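Local coordinates for 35 kDa hemin binding protein (Porphyromonas gingivalis, PDB 5Y1A), which is named for hemin binding, joins a thioredoxin domain to a beta-sandwich domain, and is probably a cargo of the type IX secretion system, at residues 110-113 against 114-118; 97-101 against 102-106. All blocks are in the same frame, centred on the assembly; numbering follows the deposited sequence.

Contact 1 of 2, residues 110-113 against 114-118; sequences FSVC and RMEKK
Glu116 turns the two oxygens of its carboxylate to Ser111 and Val112, so that the chain leaving the strand folds back on them. OE2 accepts the backbone N-H of Val112 through its syn lone pair, an almost straight bond (Val112 N to Glu116 OE2 2.8 Å, 174° at the hydrogen). OE1 takes the hydroxyl of Ser111, with OG 2.7 Å from OE1, also on the syn side but 20° out of the carboxylate plane. The bend at chi2 (84°) turns the glutamate tip back toward the strand, and the Ser111 hydroxyl reaches it because OG stands opposite its own N. The two donors grip separate oxygens and should fix the rotation of this buried carboxylate; they are consistent with its being ionised. A water 2.9 Å from Glu116 OE2 is placed to donate to it or to Phe110 O.

Between Val112 and Met115 the chain makes a tight beta turn. Cys113 and Arg114 both have positive phi and psi, close to type III', and Met115 N donates to Val112 O at 2.9 Å from above the carbonyl plane. The methionine then runs alongside Val112, pointing the same way: CG lies only 3.0 Å from Val112 O, and SD is 3.9 Å from Val112 CG1. A second water donates to Ser111 O and accepts from Arg114 N.

Arg114 extends away from the turn and forms a salt bridge with Glu41, and its side chain touches Phe250 and His252 of strand 245-252. Strand 109-112 pairs antiparallel with strand 34-44 in the thioredoxin sheet; Phe110 and Val112 pack on Leu40 of that strand and on Lys133 of helix 127-138, whereas the Glu116 side chain touches Leu122 in the following loop.

Contact 2 of 2, residues 97-101 against 102-106; sequences ALDQT and LGIPG
Ile104 folds back against the last turn of helix 89-102, and its side chain can be traced along Asp99. CB stands 3.8 Å from Asp99 OD1, and CG1 comes next to Asp99 CA. With chi1 at -59° and chi2 at 165°, CD1 is carried on over the helix backbone, ending 3.6 Å from Asp99 N and 4.0 Å from Leu98 CB. The start of the same residue is held by a polar bond: Ile104 N donates to Asp99 OD1 at 2.9 Å, meeting the oxygen nearly along its C-O axis. Asp99 OD2 has a different role, since a water donates to it and to Ile104 O. One carboxylate thus ties both the amide and the carbonyl of Ile104 to the helix.

This is a glycine-terminated helix end in the thioredoxin fold, where the helix gives way to the loop leading to strand 109-112. Gly103 leaves helical geometry with positive phi (75°), yet its N-H still completes a helical bond to Asp99 O at 2.8 Å. That i to i+4 bond, with no bond from Ile104 N to Asp99 O, is consistent with an alpha-L C-cap rather than a Schellman motif.

One residue earlier, Leu102 N bonds to Leu98 O at 2.8 Å. The two leucine side chains touch through Leu98 CD2 and Leu102 CD1, 4.2 Å apart, and both leucines, like Ile104, pack on Phe43 of strand 34-44.

Contact 2 closes before contact 1 opens along the chain: the helix end at 97-106 leads into strand 109-112, and the turn at 110-118 brings the chain back beside that same helix end. Their centres lie about 9 Å apart and they touch directly. Lys118 NZ probably hydrogen-bonds to Gln100 O at 2.7 Å, placing a positive charge by a carbonyl near the helix C-terminus, where the helix dipole would be expected to favour it. The two contacts also meet through leucine methyls set against polar atoms: Leu102 CD2 lies 3.5 Å from Glu116 O, and Leu98 CD2 3.6 Å from Arg114 NE. A backbone hydrogen bond between Leu102 and Gly119 adds to the junction.

Contact 1 of 2, residues 110-113 against 114-118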
loop_
_atom_site.group_PDB
_atom_site.type_symbol
_atom_site.label_atom_id
_atom_site.label_comp_id
_atom_site.label_asym_id
_atom_site.label_seq_id
_atom_site.Cartn_x
_atom_site.Cartn_y
_atom_site.Cartn_z
ATOM N N PHE A 110 -11.363 -12.152 9.194
ATOM C CA PHE A 110 -10.860 -11.860 7.854
ATOM C C PHE A 110 -11.865 -12.209 6.786
ATOM O O PHE A 110 -12.785 -12.997 7.016
ATOM C CB PHE A 110 -9.486 -12.502 7.556
ATOM C CG PHE A 110 -9.514 -13.969 7.062
ATOM C CD1 PHE A 110 -8.637 -14.359 6.034
ATOM C CD2 PHE A 110 -10.346 -14.934 7.631
ATOM C CE1 PHE A 110 -8.594 -15.686 5.578
ATOM C CE2 PHE A 110 -10.313 -16.285 7.159
ATOM C CZ PHE A 110 -9.417 -16.642 6.157
ATOM N N SER A 111 -11.653 -11.596 5.630
ATOM C CA SER A 111 -12.468 -11.816 4.443
ATOM C C SER A 111 -11.574 -12.306 3.295
ATOM O O SER A 111 -10.495 -11.718 3.043
ATOM C CB SER A 111 -13.126 -10.500 4.048
ATOM O OG SER A 111 -13.755 -10.620 2.790
ATOM N N VAL A 112 -12.042 -13.349 2.600
ATOM C CA VAL A 112 -11.363 -13.868 1.408
ATOM C C VAL A 112 -12.014 -13.281 0.150
ATOM O O VAL A 112 -13.154 -13.628 -0.183
ATOM C CB VAL A 112 -11.392 -15.429 1.345
ATOM C CG1 VAL A 112 -10.590 -15.902 0.128
ATOM C CG2 VAL A 112 -10.760 -16.004 2.618
ATOM N N CYS A 113 -11.302 -12.358 -0.504
ATOM C CA CYS A 113 -11.771 -11.707 -1.722
ATOM C C CYS A 113 -13.184 -11.122 -1.577
ATOM O O CYS A 113 -13.931 -11.114 -2.556
ATOM C CB CYS A 113 -11.766 -12.688 -2.912
ATOM S SG CYS A 113 -10.131 -13.370 -3.305
ATOM N N ARG A 114 -13.546 -10.656 -0.371
ATOM C CA ARG A 114 -14.903 -10.141 -0.089
ATOM C C ARG A 114 -16.004 -11.053 -0.603
ATOM O O ARG A 114 -17.060 -10.587 -1.068
ATOM C CB ARG A 114 -15.078 -8.731 -0.693
ATOM C CG ARG A 114 -13.990 -7.734 -0.183
ATOM C CD ARG A 114 -14.134 -6.383 -0.877
ATOM N NE ARG A 114 -13.092 -5.471 -0.390
ATOM C CZ ARG A 114 -12.957 -4.201 -0.762
ATOM N NH1 ARG A 114 -13.788 -3.655 -1.673
ATOM N NH2 ARG A 114 -11.972 -3.473 -0.241
ATOM N N MET A 115 -15.769 -12.358 -0.524
ATOM C CA MET A 115 -16.705 -13.304 -1.108
ATOM C C MET A 115 -17.872 -13.611 -0.173
ATOM O O MET A 115 -18.922 -14.137 -0.603
ATOM C CB MET A 115 -15.971 -14.579 -1.585
ATOM C CG MET A 115 -15.513 -15.527 -0.517
ATOM S SD MET A 115 -14.232 -16.700 -1.146
ATOM C CE MET A 115 -14.302 -16.436 -2.877
ATOM N N GLU A 116 -17.709 -13.270 1.100
ATOM C CA GLU A 116 -18.756 -13.516 2.106
ATOM C C GLU A 116 -19.931 -12.550 1.984
ATOM O O GLU A 116 -19.731 -11.333 1.844
ATOM C CB GLU A 116 -18.172 -13.456 3.524
ATOM C CG GLU A 116 -16.946 -14.391 3.754
ATOM C CD GLU A 116 -15.598 -13.765 3.296
ATOM O OE1 GLU A 116 -15.600 -12.607 2.819
ATOM O OE2 GLU A 116 -14.534 -14.425 3.430
ATOM N N LYS A 117 -21.152 -13.084 2.092
ATOM C CA LYS A 117 -22.340 -12.218 2.256
ATOM C C LYS A 117 -22.337 -11.661 3.668
ATOM O O LYS A 117 -21.780 -12.272 4.564
ATOM C CB LYS A 117 -23.648 -13.002 2.003
ATOM C CG LYS A 117 -23.702 -13.583 0.604
ATOM C CD LYS A 117 -25.087 -13.522 -0.014
ATOM C CE LYS A 117 -25.030 -14.015 -1.450
ATOM N NZ LYS A 117 -23.675 -13.823 -2.079
ATOM N N LYS A 118 -22.967 -10.513 3.867
ATOM C CA LYS A 118 -23.003 -9.873 5.176
ATOM C C LYS A 118 -23.563 -10.849 6.185
ATOM O O LYS A 118 -24.606 -11.446 5.946
ATOM C CB LYS A 118 -23.872 -8.621 5.155
ATOM C CG LYS A 118 -23.685 -7.785 6.410
ATOM C CD LYS A 118 -24.226 -6.379 6.218
ATOM C CE LYS A 118 -23.843 -5.506 7.405
ATOM N NZ LYS A 118 -24.244 -4.103 7.193
HETATM O O HOH W 1 -13.588 -15.431 5.936
HETATM O O HOH W 2 -11.089 -9.590 1.051
#

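Contact 2 of 2, residues 97-101 against 102-106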
loop_
_atom_site.group_PDB
_atom_site.type_symbol
_atom_site.label_atom_id
_atom_site.label_comp_id
_atom_site.label_asym_id
_atom_site.label_seq_id
_atom_site.Cartn_x
_atom_site.Cartn_y
_atom_site.Cartn_z
ATOM N N ALA A 97 -16.402 1.032 5.968
ATOM C CA ALA A 97 -16.973 0.609 4.698
ATOM C C ALA A 97 -17.040 -0.908 4.601
ATOM O O ALA A 97 -18.070 -1.465 4.208
ATOM C CB ALA A 97 -16.160 1.209 3.503
ATOM N N LEU A 98 -15.950 -1.571 4.986
ATOM C CA LEU A 98 -15.863 -3.036 4.955
ATOM C C LEU A 98 -16.864 -3.624 5.951
ATOM O O LEU A 98 -17.484 -4.654 5.680
ATOM C CB LEU A 98 -14.432 -3.496 5.282
ATOM C CG LEU A 98 -13.441 -3.294 4.114
ATOM C CD1 LEU A 98 -11.996 -3.450 4.564
ATOM C CD2 LEU A 98 -13.766 -4.270 2.960
ATOM N N ASP A 99 -16.985 -2.979 7.111
ATOM C CA ASP A 99 -17.994 -3.389 8.102
ATOM C C ASP A 99 -19.434 -3.291 7.538
ATOM O O ASP A 99 -20.224 -4.238 7.635
ATOM C CB ASP A 99 -17.832 -2.545 9.370
ATOM C CG ASP A 99 -18.693 -3.033 10.537
ATOM O OD1 ASP A 99 -19.079 -4.244 10.600
ATOM O OD2 ASP A 99 -18.983 -2.173 11.413
ATOM N N GLN A 100 -19.763 -2.162 6.927
ATOM C CA GLN A 100 -21.057 -2.012 6.262
ATOM C C GLN A 100 -21.320 -3.150 5.253
ATOM O O GLN A 100 -22.430 -3.687 5.178
ATOM C CB GLN A 100 -21.153 -0.644 5.586
ATOM C CG GLN A 100 -22.553 -0.361 4.981
ATOM C CD GLN A 100 -23.691 -0.494 6.005
ATOM O OE1 GLN A 100 -23.605 0.039 7.123
ATOM N NE2 GLN A 100 -24.768 -1.199 5.622
ATOM N N THR A 101 -20.294 -3.544 4.519
ATOM C CA THR A 101 -20.412 -4.563 3.497
ATOM C C THR A 101 -20.469 -5.993 4.026
ATOM O O THR A 101 -21.315 -6.811 3.588
ATOM C CB THR A 101 -19.237 -4.387 2.479
ATOM O OG1 THR A 101 -19.378 -3.102 1.876
ATOM C CG2 THR A 101 -19.252 -5.478 1.378
ATOM N N LEU A 102 -19.602 -6.292 4.985
ATOM C CA LEU A 102 -19.375 -7.676 5.398
ATOM C C LEU A 102 -19.953 -8.057 6.767
ATOM O O LEU A 102 -20.257 -9.247 7.026
ATOM C CB LEU A 102 -17.866 -7.977 5.377
ATOM C CG LEU A 102 -17.143 -7.772 4.051
ATOM C CD1 LEU A 102 -15.636 -7.775 4.339
ATOM C CD2 LEU A 102 -17.503 -8.924 3.102
ATOM N N GLY A 103 -20.110 -7.057 7.639
ATOM C CA GLY A 103 -20.616 -7.297 8.990
ATOM C C GLY A 103 -19.514 -7.947 9.829
ATOM O O GLY A 103 -19.538 -9.153 10.056
ATOM N N ILE A 104 -18.573 -7.127 10.288
ATOM C CA ILE A 104 -17.382 -7.582 11.037
ATOM C C ILE A 104 -17.686 -7.540 12.529
ATOM O O ILE A 104 -17.756 -6.473 13.112
ATOM C CB ILE A 104 -16.164 -6.657 10.706
ATOM C CG1 ILE A 104 -15.911 -6.715 9.192
ATOM C CG2 ILE A 104 -14.900 -7.077 11.525
ATOM C CD1 ILE A 104 -14.998 -5.611 8.633
ATOM N N PRO A 105 -17.850 -8.720 13.141
ATOM C CA PRO A 105 -18.405 -8.812 14.502
ATOM C C PRO A 105 -17.392 -8.606 15.642
ATOM O O PRO A 105 -17.797 -8.319 16.761
ATOM C CB PRO A 105 -18.946 -10.240 14.542
ATOM C CG PRO A 105 -18.023 -11.035 13.637
ATOM C CD PRO A 105 -17.582 -10.052 12.547
ATOM N N GLY A 106 -16.109 -8.740 15.346
ATOM C CA GLY A 106 -15.054 -8.801 16.376
ATOM C C GLY A 106 -13.715 -9.063 15.705
ATOM O O GLY A 106 -13.658 -9.257 14.485
HETATM O O HOH W 3 -18.559 -3.846 13.763
#